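Local structure of 4-alpha-glucanotransferase (Aquifex aeolicus, 1TZ7) at residues S76-N81 / R304-R309; P65-S70 / D226-P231; K108-G113 / Y121-E126; H29-P34 / Y88-P93. The protein belongs to the amylomaltase (disproportionating enzyme) family of 4-alpha-glucanotransferases, which are built round a parallel beta/alpha barrel. All coordinates share one frame; numbering follows the deposited sequence.

Interaction 1: residues S76-N81 / R304-R309; sequences SPYSSN and RLDHFR
At the C-terminal end of barrel strand 302-305, the side chains of R304 and D306 both start toward the loop that carries Y78, which runs between strand 60-62 and helix 94-98. The contact is loose: the nearest CA atoms, those of Y78 and D306, are 9.2 Å apart, and the segments bury 88 Å² between them. Y78 OH comes within 4.1 Å of R304 NH1, too far for a hydrogen bond, and the two side chains cross at about a right angle. The arginine chain is bent at chi3 (93°), and the guanidinium and ring planes lie 28° apart. D306 OD1 approaches the ring obliquely, 4.3 Å from Y78 CE1. The polar partner of the phenol is D226 on the adjacent strand 222-227 of the (beta/alpha)8 barrel, whose OD1 is hydrogen-bonded to Y78 OH, and H404 meets the tyrosine ring. The loop presents Y78 through a type I turn from S76 to S79, overlaid by an ST turn: Y78 N donates to S76 OG at 3.2 Å with an N-H...O angle of 158°. The turn's own backbone bond, S79 N to S76 O, is weak at 3.4 Å.

Interaction 2: residues P65-S70 / D226-P231; sequences PLNPTS and DLPMYP
The carboxylate of D226 lies along the ring of P65, and the amide of N67 comes only loosely near the ring of P228, N67 OD1 being 4.4 Å from P228 CG. A third flat group, the ring of Y230, has M229 CG over its centre, 3.4 Å above the plane, and meets the ring of Y276. The site lies where two neighbouring strands of the parallel barrel, 60-62 and 222-227, run out into their C-terminal loops. The nearest CA atoms across the segments, P65 and D226, are 5.0 Å apart. Within 226-231 the side chains alternate: D226 and P228 start toward 65-70, whereas L227 starts away and packs on helix 287-297.

P65 and D226 lie side by side and point the same way, so the proline ring follows the aspartate along its length: P65 CD is 3.6 Å from D226 CB and 3.9 Å from D226 OD1. Chi1 of D226 (-163°) carries CG opposite its own N and out along the proline. The polar end is satisfied by its hydrogen bond with the Y78 phenol, with a long, weak ion pair to R304 besides. The contact is buried and is made by van der Waals touches, with no hydrogen bond crossing it; the proline pair is its apolar part. The N67 amide is held from another direction, its ND2 bonded to A85 O. Between the two prolines the closest approach is P65 CG to P228 CG, 3.8 Å, and P228 CD follows at 4.0 Å from the same P65 CG.

Interaction 3: residues K108-G113 / Y121-E126; sequences KRFPLG and YEYKKE
K108 folds its side chain over one face of the Y123 ring, and here the contact is tight. The chain runs extended from the backbone, then bends at chi3 (52°), which lays CE on the ring: K108 CE is 3.4 Å from Y123 CE1 and 3.9 Å from the ring centroid, 28° off the normal, a CH-pi contact. The ammonium lies farther off-centre, K108 NZ standing 4.4 Å from the centroid of the Y123 ring at 34° to the normal, so the cation-pi interaction is a displaced one. The two side chains slide past each other in opposite directions, so that the phenol end of Y123 reaches the root of the lysine, with Y123 OH 3.3 Å from K108 CB. K108 N is also close to this oxygen, but the angle is too poor for a hydrogen bond; the bond of Y123 OH is to D106 O, just before the segment.

F110 gives a looser touch. Its ring edge faces Y123, with F110 CE2 4.3 Å from Y123 CD2, while its backbone is bonded to P36. On the outer side R109 starts away from the helix, and R109, P111 and L112 are exposed to solvent. K108 is itself exposed and touches a crystal neighbour, so its pose may owe something to the lattice. Y123, by contrast, is buried. The irregular loop ahead of helix 117-133 thus packs against the helix that follows it, where an off-centre lysine-tyrosine cation-pi and CH-pi pair covers the ring at the protein surface.

Interaction 4: residues H29-P34 / Y88-P93; sequences HVTSLP and YVLIDP
L90 sets its side chain obliquely across V30 and T31, each residue belonging to a short 3-10 turn in a loop that leaves a barrel strand. The turn 30-32 follows strand 23-27, and the other, 88-90, lies in the loop between strand 60-62 and helix 94-98. One branch of the leucine does all the touching. L90 CD2 lies 3.5 Å from T31 CG2 and 4.0 Å from V30 CG1, methyls that are themselves 5.6 Å apart, so it enters between them. The leucine and V30 start toward each other's segments, and with chi1 at 176° it is the V30 branch opposite the backbone N that meets L90. The first bond of T31 points across the contact, and chi1 (57°) puts CG2 on the leucine side, with OG1 in the crowded position between N and the carbonyl carbon.

All three residues are buried, and no hydrogen bond crosses between the segments. The backbones are nevertheless tied to one intervening stretch, T31 pairing with G40 and L90 with L42. Beyond the contact, D92 OD1 caps E94 N at the start of helix 94-98. Each turn closes on its own backbone: S32 N donates to H29 O at 3.0 Å, and I91 N to Y88 O at 3.2 Å.

Overall arrangement
Interactions 1 and 2 lie near the centre of the molecule (each about 6 Å from it, centre to centre), on neighbouring barrel strands 302-305 and 222-227, and the loop after strand 60-62 supplies a segment to each. They touch directly: besides the tyrosine-aspartate bond, S80 OG meets P68 O at 2.5 Å. Interaction 1 gathers polar groups without bonding them across the segments. Interactions 2 and 4 are both buried, interaction 4 through methyl groups and interaction 2 through proline rings, one lying along an aspartate. Interaction 3, about 22 Å from the chain's centre, has a partly solvent-exposed cation-pi pair. Helix 117-133 links it inward, with Y121 OH bonded to T69 OG1 of interaction 2 and K124 NZ to V89 O of interaction 4.

Interaction 1: residues S76-N81 / R304-R309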
loop_
_atom_site.group_PDB
_atom_site.type_symbol
_atom_site.label_atom_id
_atom_site.label_comp_id
_atom_site.label_asym_id
_atom_site.label_seq_id
_atom_site.Cartn_x
_atom_site.Cartn_y
_atom_site.Cartn_z
ATOM N N SER A 76 6.131 8.042 2.726
ATOM C CA SER A 76 5.068 7.091 3.058
ATOM C C SER A 76 4.218 6.792 1.828
ATOM O O SER A 76 3.769 7.709 1.144
ATOM C CB SER A 76 4.182 7.646 4.175
ATOM O OG SER A 76 3.104 6.760 4.458
ATOM N N PRO A 77 4.000 5.504 1.548
ATOM C CA PRO A 77 3.082 5.084 0.487
ATOM C C PRO A 77 1.632 5.504 0.740
ATOM O O PRO A 77 0.818 5.477 -0.184
ATOM C CB PRO A 77 3.196 3.549 0.514
ATOM C CG PRO A 77 4.455 3.264 1.230
ATOM C CD PRO A 77 4.628 4.352 2.216
ATOM N N TYR A 78 1.319 5.875 1.982
ATOM C CA TYR A 78 -0.061 6.148 2.382
ATOM C C TYR A 78 -0.360 7.647 2.421
ATOM O O TYR A 78 -1.449 8.054 2.814
ATOM C CB TYR A 78 -0.349 5.527 3.754
ATOM C CG TYR A 78 -0.210 4.023 3.780
ATOM C CD1 TYR A 78 -1.297 3.198 3.501
ATOM C CD2 TYR A 78 1.009 3.424 4.079
ATOM C CE1 TYR A 78 -1.171 1.809 3.521
ATOM C CE2 TYR A 78 1.144 2.036 4.101
ATOM C CZ TYR A 78 0.053 1.238 3.823
ATOM O OH TYR A 78 0.184 -0.127 3.847
ATOM N N SER A 79 0.613 8.461 2.007
ATOM C CA SER A 79 0.421 9.912 1.915
ATOM C C SER A 79 0.967 10.444 0.588
ATOM O O SER A 79 2.099 10.936 0.515
ATOM C CB SER A 79 1.099 10.617 3.089
ATOM O OG SER A 79 0.633 11.943 3.220
ATOM N N SER A 80 0.148 10.342 -0.455
ATOM C CA SER A 80 0.592 10.559 -1.826
ATOM C C SER A 80 -0.211 11.683 -2.465
ATOM O O SER A 80 -1.328 11.973 -2.046
ATOM C CB SER A 80 0.409 9.267 -2.644
ATOM O OG SER A 80 0.800 9.449 -3.991
ATOM N N ASN A 81 0.355 12.308 -3.490
ATOM C CA ASN A 81 -0.383 13.296 -4.267
ATOM C C ASN A 81 -1.320 12.662 -5.328
ATOM O O ASN A 81 -1.891 13.365 -6.148
ATOM C CB ASN A 81 0.579 14.318 -4.924
ATOM C CG ASN A 81 1.633 13.659 -5.827
ATOM O OD1 ASN A 81 1.430 12.566 -6.346
ATOM N ND2 ASN A 81 2.762 14.344 -6.011
ATOM N N ARG A 304 -6.593 -4.684 -0.226
ATOM C CA ARG A 304 -6.628 -4.536 1.216
ATOM C C ARG A 304 -7.127 -3.152 1.577
ATOM O O ARG A 304 -6.539 -2.148 1.178
ATOM C CB ARG A 304 -5.236 -4.765 1.809
ATOM C CG ARG A 304 -5.251 -5.152 3.277
ATOM C CD ARG A 304 -3.901 -5.043 3.958
ATOM N NE ARG A 304 -3.718 -3.744 4.598
ATOM C CZ ARG A 304 -2.740 -3.457 5.449
ATOM N NH1 ARG A 304 -2.659 -2.241 5.980
ATOM N NH2 ARG A 304 -1.837 -4.382 5.773
ATOM N N LEU A 305 -8.221 -3.100 2.330
ATOM C CA LEU A 305 -8.863 -1.841 2.656
ATOM C C LEU A 305 -8.313 -1.285 3.960
ATOM O O LEU A 305 -8.735 -1.680 5.063
ATOM C CB LEU A 305 -10.374 -2.020 2.738
ATOM C CG LEU A 305 -11.043 -2.498 1.433
ATOM C CD1 LEU A 305 -12.510 -2.768 1.659
ATOM C CD2 LEU A 305 -10.853 -1.467 0.302
ATOM N N ASP A 306 -7.361 -0.374 3.825
ATOM C CA ASP A 306 -6.754 0.305 4.953
ATOM C C ASP A 306 -7.814 1.015 5.818
ATOM O O ASP A 306 -8.701 1.682 5.303
ATOM C CB ASP A 306 -5.726 1.316 4.436
ATOM C CG ASP A 306 -5.138 2.160 5.526
ATOM O OD1 ASP A 306 -4.407 1.609 6.380
ATOM O OD2 ASP A 306 -5.342 3.399 5.609
ATOM N N HIS A 307 -7.699 0.851 7.135
ATOM C CA HIS A 307 -8.632 1.455 8.086
ATOM C C HIS A 307 -10.100 1.124 7.724
ATOM O O HIS A 307 -10.950 2.022 7.620
ATOM C CB HIS A 307 -8.426 2.978 8.159
ATOM C CG HIS A 307 -9.065 3.607 9.355
ATOM N ND1 HIS A 307 -8.912 3.102 10.629
ATOM C CD2 HIS A 307 -9.875 4.688 9.473
ATOM C CE1 HIS A 307 -9.592 3.848 11.482
ATOM N NE2 HIS A 307 -10.184 4.818 10.808
ATOM N N PHE A 308 -10.377 -0.167 7.542
ATOM C CA PHE A 308 -11.705 -0.630 7.136
ATOM C C PHE A 308 -12.817 -0.092 8.055
ATOM O O PHE A 308 -13.911 0.184 7.605
ATOM C CB PHE A 308 -11.752 -2.162 7.118
ATOM C CG PHE A 308 -13.106 -2.721 6.806
ATOM C CD1 PHE A 308 -13.514 -2.893 5.490
ATOM C CD2 PHE A 308 -13.987 -3.067 7.829
ATOM C CE1 PHE A 308 -14.769 -3.404 5.197
ATOM C CE2 PHE A 308 -15.253 -3.582 7.534
ATOM C CZ PHE A 308 -15.637 -3.748 6.221
ATOM N N ARG A 309 -12.516 0.051 9.341
ATOM C CA ARG A 309 -13.525 0.466 10.316
ATOM C C ARG A 309 -14.085 1.866 9.995
ATOM O O ARG A 309 -15.180 2.219 10.429
ATOM C CB ARG A 309 -12.943 0.436 11.737
ATOM C CG ARG A 309 -12.016 1.610 12.068
ATOM C CD ARG A 309 -12.689 2.736 12.829
ATOM N NE ARG A 309 -13.264 2.278 14.102
ATOM C CZ ARG A 309 -14.579 2.242 14.374
ATOM N NH1 ARG A 309 -14.999 1.808 15.551
ATOM N NH2 ARG A 309 -15.469 2.636 13.467
#

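Interaction 2: residues P65-S70 / D226-P231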
loop_
_atom_site.group_PDB
_atom_site.type_symbol
_atom_site.label_atom_id
_atom_site.label_comp_id
_atom_site.label_asym_id
_atom_site.label_seq_id
_atom_site.Cartn_x
_atom_site.Cartn_y
_atom_site.Cartn_z
ATOM N N PRO A 65 0.925 0.335 -1.011
ATOM C CA PRO A 65 0.438 1.198 -2.093
ATOM C C PRO A 65 1.557 1.622 -3.038
ATOM O O PRO A 65 2.675 1.878 -2.601
ATOM C CB PRO A 65 -0.138 2.408 -1.345
ATOM C CG PRO A 65 -0.486 1.888 0.000
ATOM C CD PRO A 65 0.564 0.864 0.317
ATOM N N LEU A 66 1.245 1.691 -4.322
ATOM C CA LEU A 66 2.244 1.974 -5.351
ATOM C C LEU A 66 2.198 3.450 -5.734
ATOM O O LEU A 66 2.810 3.863 -6.712
ATOM C CB LEU A 66 1.980 1.100 -6.594
ATOM C CG LEU A 66 2.719 -0.245 -6.702
ATOM C CD1 LEU A 66 2.872 -0.920 -5.360
ATOM C CD2 LEU A 66 1.991 -1.164 -7.686
ATOM N N ASN A 67 1.469 4.243 -4.951
ATOM C CA ASN A 67 1.269 5.657 -5.263
ATOM C C ASN A 67 2.568 6.465 -5.070
ATOM O O ASN A 67 3.431 6.079 -4.283
ATOM C CB ASN A 67 0.160 6.241 -4.384
ATOM C CG ASN A 67 -1.169 5.518 -4.550
ATOM O OD1 ASN A 67 -1.926 5.381 -3.599
ATOM N ND2 ASN A 67 -1.458 5.053 -5.781
ATOM N N PRO A 68 2.699 7.578 -5.793
ATOM C CA PRO A 68 3.913 8.405 -5.720
ATOM C C PRO A 68 4.196 8.903 -4.305
ATOM O O PRO A 68 3.283 9.346 -3.609
ATOM C CB PRO A 68 3.607 9.585 -6.662
ATOM C CG PRO A 68 2.135 9.509 -6.948
ATOM C CD PRO A 68 1.707 8.125 -6.735
ATOM N N THR A 69 5.451 8.819 -3.891
ATOM C CA THR A 69 5.853 9.257 -2.558
ATOM C C THR A 69 6.729 10.492 -2.652
ATOM O O THR A 69 7.203 10.848 -3.726
ATOM C CB THR A 69 6.613 8.133 -1.831
ATOM O OG1 THR A 69 7.714 7.694 -2.629
ATOM C CG2 THR A 69 5.748 6.893 -1.680
ATOM N N SER A 70 6.939 11.145 -1.519
ATOM C CA SER A 70 7.753 12.348 -1.471
ATOM C C SER A 70 8.543 12.419 -0.163
ATOM O O SER A 70 8.137 11.855 0.850
ATOM C CB SER A 70 6.868 13.593 -1.615
ATOM O OG SER A 70 6.169 13.862 -0.413
ATOM N N ASP A 226 -2.930 -2.510 -1.864
ATOM C CA ASP A 226 -3.268 -1.812 -0.642
ATOM C C ASP A 226 -3.899 -0.466 -0.978
ATOM O O ASP A 226 -3.293 0.357 -1.666
ATOM C CB ASP A 226 -2.011 -1.605 0.200
ATOM C CG ASP A 226 -2.322 -1.272 1.645
ATOM O OD1 ASP A 226 -1.481 -1.588 2.522
ATOM O OD2 ASP A 226 -3.374 -0.694 2.004
ATOM N N LEU A 227 -5.120 -0.256 -0.496
ATOM C CA LEU A 227 -5.862 0.984 -0.755
ATOM C C LEU A 227 -5.963 1.802 0.514
ATOM O O LEU A 227 -6.712 1.448 1.422
ATOM C CB LEU A 227 -7.273 0.663 -1.259
ATOM C CG LEU A 227 -7.465 0.677 -2.769
ATOM C CD1 LEU A 227 -6.809 -0.537 -3.389
ATOM C CD2 LEU A 227 -8.950 0.731 -3.118
ATOM N N PRO A 228 -5.215 2.899 0.588
ATOM C CA PRO A 228 -5.346 3.828 1.705
ATOM C C PRO A 228 -6.762 4.373 1.800
ATOM O O PRO A 228 -7.392 4.592 0.777
ATOM C CB PRO A 228 -4.354 4.948 1.350
ATOM C CG PRO A 228 -3.418 4.337 0.381
ATOM C CD PRO A 228 -4.198 3.338 -0.380
ATOM N N MET A 229 -7.251 4.582 3.017
ATOM C CA MET A 229 -8.598 5.105 3.215
ATOM C C MET A 229 -8.722 6.472 2.555
ATOM O O MET A 229 -9.695 6.746 1.857
ATOM C CB MET A 229 -8.907 5.218 4.703
ATOM C CG MET A 229 -10.205 5.984 5.036
ATOM S SD MET A 229 -11.697 5.269 4.285
ATOM C CE MET A 229 -11.890 3.790 5.259
ATOM N N TYR A 230 -7.714 7.312 2.781
ATOM C CA TYR A 230 -7.784 8.746 2.485
ATOM C C TYR A 230 -6.636 9.143 1.554
ATOM O O TYR A 230 -5.542 8.590 1.646
ATOM C CB TYR A 230 -7.632 9.556 3.775
ATOM C CG TYR A 230 -8.799 9.483 4.738
ATOM C CD1 TYR A 230 -8.624 8.999 6.036
ATOM C CD2 TYR A 230 -10.060 9.927 4.371
ATOM C CE1 TYR A 230 -9.681 8.944 6.929
ATOM C CE2 TYR A 230 -11.123 9.875 5.256
ATOM C CZ TYR A 230 -10.926 9.384 6.537
ATOM O OH TYR A 230 -11.976 9.333 7.418
ATOM N N PRO A 231 -6.874 10.125 0.687
ATOM C CA PRO A 231 -5.784 10.829 0.013
ATOM C C PRO A 231 -5.191 11.875 0.932
ATOM O O PRO A 231 -5.808 12.206 1.948
ATOM C CB PRO A 231 -6.484 11.501 -1.165
ATOM C CG PRO A 231 -7.857 11.781 -0.665
ATOM C CD PRO A 231 -8.193 10.653 0.299
#

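Interaction 3: residues K108-G113 / Y121-E126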
loop_
_atom_site.group_PDB
_atom_site.type_symbol
_atom_site.label_atom_id
_atom_site.label_comp_id
_atom_site.label_asym_id
_atom_site.label_seq_id
_atom_site.Cartn_x
_atom_site.Cartn_y
_atom_site.Cartn_z
ATOM N N LYS A 108 23.981 3.565 -13.263
ATOM C CA LYS A 108 24.870 3.866 -12.149
ATOM C C LYS A 108 24.515 3.006 -10.923
ATOM O O LYS A 108 23.555 3.290 -10.212
ATOM C CB LYS A 108 24.771 5.350 -11.799
ATOM C CG LYS A 108 25.600 5.773 -10.602
ATOM C CD LYS A 108 25.606 7.291 -10.443
ATOM C CE LYS A 108 24.181 7.875 -10.446
ATOM N NZ LYS A 108 24.073 9.149 -9.674
ATOM N N ARG A 109 25.306 1.964 -10.689
ATOM C CA ARG A 109 25.031 1.003 -9.622
ATOM C C ARG A 109 25.261 1.624 -8.236
ATOM O O ARG A 109 26.193 2.401 -8.040
ATOM C CB ARG A 109 25.920 -0.241 -9.783
ATOM C CG ARG A 109 25.161 -1.505 -10.160
ATOM C CD ARG A 109 24.584 -1.488 -11.579
ATOM N NE ARG A 109 25.170 -2.525 -12.433
ATOM C CZ ARG A 109 24.968 -3.838 -12.279
ATOM N NH1 ARG A 109 24.191 -4.290 -11.298
ATOM N NH2 ARG A 109 25.546 -4.701 -13.109
ATOM N N PHE A 110 24.395 1.270 -7.290
ATOM C CA PHE A 110 24.637 1.519 -5.869
ATOM C C PHE A 110 24.691 0.177 -5.121
ATOM O O PHE A 110 23.988 -0.763 -5.485
ATOM C CB PHE A 110 23.519 2.388 -5.280
ATOM C CG PHE A 110 23.390 3.742 -5.932
ATOM C CD1 PHE A 110 24.048 4.846 -5.406
ATOM C CD2 PHE A 110 22.605 3.912 -7.068
ATOM C CE1 PHE A 110 23.928 6.095 -6.006
ATOM C CE2 PHE A 110 22.484 5.162 -7.669
ATOM C CZ PHE A 110 23.144 6.248 -7.137
ATOM N N PRO A 111 25.526 0.092 -4.079
ATOM C CA PRO A 111 25.595 -1.117 -3.240
ATOM C C PRO A 111 24.277 -1.400 -2.508
ATOM O O PRO A 111 23.510 -0.467 -2.231
ATOM C CB PRO A 111 26.710 -0.782 -2.233
ATOM C CG PRO A 111 27.455 0.355 -2.843
ATOM C CD PRO A 111 26.466 1.129 -3.627
ATOM N N LEU A 112 24.022 -2.674 -2.201
ATOM C CA LEU A 112 22.771 -3.069 -1.551
ATOM C C LEU A 112 22.742 -2.557 -0.113
ATOM O O LEU A 112 23.530 -2.995 0.733
ATOM C CB LEU A 112 22.610 -4.599 -1.556
ATOM C CG LEU A 112 22.616 -5.329 -2.909
ATOM C CD1 LEU A 112 21.857 -6.647 -2.914
ATOM C CD2 LEU A 112 22.335 -4.469 -4.135
ATOM N N GLY A 113 21.838 -1.624 0.153
ATOM C CA GLY A 113 21.598 -1.149 1.502
ATOM C C GLY A 113 20.170 -0.680 1.671
ATOM O O GLY A 113 19.255 -1.212 1.040
ATOM N N TYR A 121 14.897 9.799 -6.164
ATOM C CA TYR A 121 13.979 10.830 -6.665
ATOM C C TYR A 121 14.661 11.647 -7.744
ATOM O O TYR A 121 14.083 11.904 -8.793
ATOM C CB TYR A 121 13.513 11.760 -5.530
ATOM C CG TYR A 121 12.475 11.150 -4.608
ATOM C CD1 TYR A 121 11.331 10.538 -5.114
ATOM C CD2 TYR A 121 12.637 11.192 -3.232
ATOM C CE1 TYR A 121 10.380 9.978 -4.263
ATOM C CE2 TYR A 121 11.693 10.634 -2.376
ATOM C CZ TYR A 121 10.573 10.034 -2.892
ATOM O OH TYR A 121 9.643 9.485 -2.035
ATOM N N GLU A 122 15.903 12.052 -7.475
ATOM C CA GLU A 122 16.661 12.912 -8.393
ATOM C C GLU A 122 17.216 12.122 -9.575
ATOM O O GLU A 122 17.168 12.582 -10.723
ATOM C CB GLU A 122 17.818 13.597 -7.645
ATOM C CG GLU A 122 17.395 14.805 -6.825
ATOM C CD GLU A 122 16.989 15.990 -7.691
ATOM O OE1 GLU A 122 17.264 15.965 -8.913
ATOM O OE2 GLU A 122 16.398 16.947 -7.147
ATOM N N TYR A 123 17.747 10.932 -9.280
ATOM C CA TYR A 123 18.451 10.127 -10.279
ATOM C C TYR A 123 17.481 9.528 -11.311
ATOM O O TYR A 123 17.732 9.575 -12.507
ATOM C CB TYR A 123 19.235 9.000 -9.596
ATOM C CG TYR A 123 19.906 8.053 -10.565
ATOM C CD1 TYR A 123 20.761 8.532 -11.551
ATOM C CD2 TYR A 123 19.682 6.680 -10.497
ATOM C CE1 TYR A 123 21.378 7.673 -12.443
ATOM C CE2 TYR A 123 20.296 5.812 -11.385
ATOM C CZ TYR A 123 21.143 6.316 -12.357
ATOM O OH TYR A 123 21.754 5.466 -13.241
ATOM N N LYS A 124 16.383 8.963 -10.835
ATOM C CA LYS A 124 15.401 8.341 -11.725
ATOM C C LYS A 124 14.606 9.400 -12.506
ATOM O O LYS A 124 14.167 9.151 -13.620
ATOM C CB LYS A 124 14.456 7.441 -10.936
ATOM C CG LYS A 124 15.150 6.257 -10.260
ATOM C CD LYS A 124 14.564 4.928 -10.710
ATOM C CE LYS A 124 15.265 3.753 -10.046
ATOM N NZ LYS A 124 14.300 2.782 -9.463
ATOM N N LYS A 125 14.435 10.580 -11.911
ATOM C CA LYS A 125 13.833 11.710 -12.616
ATOM C C LYS A 125 14.710 12.149 -13.777
ATOM O O LYS A 125 14.209 12.511 -14.831
ATOM C CB LYS A 125 13.613 12.890 -11.663
ATOM C CG LYS A 125 12.773 14.037 -12.267
ATOM C CD LYS A 125 13.011 15.363 -11.537
ATOM C CE LYS A 125 12.232 15.432 -10.223
ATOM N NZ LYS A 125 12.883 16.336 -9.226
ATOM N N GLU A 126 16.024 12.111 -13.574
ATOM C CA GLU A 126 16.971 12.526 -14.607
ATOM C C GLU A 126 17.011 11.509 -15.746
ATOM O O GLU A 126 17.063 11.881 -16.911
ATOM C CB GLU A 126 18.382 12.713 -14.008
ATOM C CG GLU A 126 18.928 14.134 -14.126
ATOM C CD GLU A 126 17.888 15.195 -13.789
ATOM O OE1 GLU A 126 17.707 16.131 -14.599
ATOM O OE2 GLU A 126 17.252 15.090 -12.716
#

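Interaction 4: residues H29-P34 / Y88-P93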
loop_
_atom_site.group_PDB
_atom_site.type_symbol
_atom_site.label_atom_id
_atom_site.label_comp_id
_atom_site.label_asym_id
_atom_site.label_seq_id
_atom_site.Cartn_x
_atom_site.Cartn_y
_atom_site.Cartn_z
ATOM N N HIS A 29 7.195 -5.133 0.039
ATOM C CA HIS A 29 7.010 -3.964 -0.813
ATOM C C HIS A 29 8.074 -3.912 -1.891
ATOM O O HIS A 29 9.206 -4.372 -1.693
ATOM C CB HIS A 29 7.066 -2.700 0.024
ATOM C CG HIS A 29 6.584 -1.469 -0.683
ATOM N ND1 HIS A 29 5.355 -1.395 -1.303
ATOM C CD2 HIS A 29 7.156 -0.252 -0.840
ATOM C CE1 HIS A 29 5.199 -0.187 -1.818
ATOM N NE2 HIS A 29 6.278 0.523 -1.553
ATOM N N VAL A 30 7.710 -3.346 -3.031
ATOM C CA VAL A 30 8.603 -3.277 -4.179
ATOM C C VAL A 30 9.943 -2.616 -3.812
ATOM O O VAL A 30 10.986 -3.026 -4.295
ATOM C CB VAL A 30 7.938 -2.505 -5.359
ATOM C CG1 VAL A 30 8.906 -2.352 -6.515
ATOM C CG2 VAL A 30 6.655 -3.231 -5.825
ATOM N N THR A 31 9.897 -1.595 -2.947
ATOM C CA THR A 31 11.110 -0.837 -2.584
ATOM C C THR A 31 12.144 -1.727 -1.908
ATOM O O THR A 31 13.338 -1.471 -1.999
ATOM C CB THR A 31 10.768 0.347 -1.645
ATOM O OG1 THR A 31 10.102 -0.133 -0.469
ATOM C CG2 THR A 31 9.768 1.302 -2.294
ATOM N N SER A 32 11.673 -2.771 -1.224
ATOM C CA SER A 32 12.546 -3.640 -0.430
ATOM C C SER A 32 13.325 -4.650 -1.289
ATOM O O SER A 32 14.262 -5.286 -0.806
ATOM C CB SER A 32 11.729 -4.385 0.631
ATOM O OG SER A 32 11.113 -3.478 1.519
ATOM N N LEU A 33 12.937 -4.786 -2.557
ATOM C CA LEU A 33 13.681 -5.633 -3.514
ATOM C C LEU A 33 15.130 -5.147 -3.621
ATOM O O LEU A 33 15.385 -3.942 -3.587
ATOM C CB LEU A 33 13.033 -5.565 -4.905
ATOM C CG LEU A 33 12.021 -6.627 -5.394
ATOM C CD1 LEU A 33 11.780 -7.817 -4.501
ATOM C CD2 LEU A 33 10.737 -6.045 -5.999
ATOM N N PRO A 34 16.079 -6.085 -3.754
ATOM C CA PRO A 34 17.509 -5.745 -3.800
ATOM C C PRO A 34 18.011 -5.319 -5.198
ATOM O O PRO A 34 19.022 -5.837 -5.674
ATOM C CB PRO A 34 18.181 -7.050 -3.364
ATOM C CG PRO A 34 17.261 -8.129 -3.853
ATOM C CD PRO A 34 15.855 -7.541 -3.842
ATOM N N TYR A 88 7.284 6.702 -9.540
ATOM C CA TYR A 88 8.272 6.628 -10.625
ATOM C C TYR A 88 9.637 6.077 -10.163
ATOM O O TYR A 88 10.420 5.598 -10.980
ATOM C CB TYR A 88 8.445 8.003 -11.312
ATOM C CG TYR A 88 9.267 9.032 -10.527
ATOM C CD1 TYR A 88 10.657 9.086 -10.647
ATOM C CD2 TYR A 88 8.643 9.961 -9.691
ATOM C CE1 TYR A 88 11.409 10.031 -9.942
ATOM C CE2 TYR A 88 9.385 10.910 -8.980
ATOM C CZ TYR A 88 10.765 10.939 -9.110
ATOM O OH TYR A 88 11.500 11.877 -8.411
ATOM N N VAL A 89 9.909 6.139 -8.856
ATOM C CA VAL A 89 11.176 5.619 -8.315
ATOM C C VAL A 89 11.216 4.080 -8.314
ATOM O O VAL A 89 12.274 3.482 -8.108
ATOM C CB VAL A 89 11.457 6.142 -6.871
ATOM C CG1 VAL A 89 11.638 7.649 -6.878
ATOM C CG2 VAL A 89 10.351 5.733 -5.914
ATOM N N LEU A 90 10.059 3.451 -8.550
ATOM C CA LEU A 90 9.977 1.990 -8.646
ATOM C C LEU A 90 10.234 1.498 -10.077
ATOM O O LEU A 90 10.220 0.303 -10.335
ATOM C CB LEU A 90 8.607 1.502 -8.185
ATOM C CG LEU A 90 8.143 1.984 -6.810
ATOM C CD1 LEU A 90 6.764 1.428 -6.497
ATOM C CD2 LEU A 90 9.135 1.588 -5.735
ATOM N N ILE A 91 10.465 2.423 -10.996
ATOM C CA ILE A 91 10.688 2.061 -12.387
ATOM C C ILE A 91 12.080 1.467 -12.575
ATOM O O ILE A 91 13.061 1.964 -12.016
ATOM C CB ILE A 91 10.492 3.286 -13.305
ATOM C CG1 ILE A 91 9.003 3.616 -13.420
ATOM C CG2 ILE A 91 11.087 3.018 -14.690
ATOM C CD1 ILE A 91 8.708 4.954 -14.091
ATOM N N ASP A 92 12.152 0.398 -13.360
ATOM C CA ASP A 92 13.420 -0.219 -13.724
ATOM C C ASP A 92 14.063 0.555 -14.882
ATOM O O ASP A 92 13.547 0.551 -15.992
ATOM C CB ASP A 92 13.189 -1.680 -14.134
ATOM C CG ASP A 92 14.438 -2.340 -14.685
ATOM O OD1 ASP A 92 15.554 -1.933 -14.298
ATOM O OD2 ASP A 92 14.397 -3.275 -15.509
ATOM N N PRO A 93 15.192 1.216 -14.614
ATOM C CA PRO A 93 15.852 2.058 -15.619
ATOM C C PRO A 93 16.564 1.251 -16.712
ATOM O O PRO A 93 16.935 1.817 -17.742
ATOM C CB PRO A 93 16.869 2.860 -14.793
ATOM C CG PRO A 93 17.154 2.013 -13.601
ATOM C CD PRO A 93 15.922 1.208 -13.331
#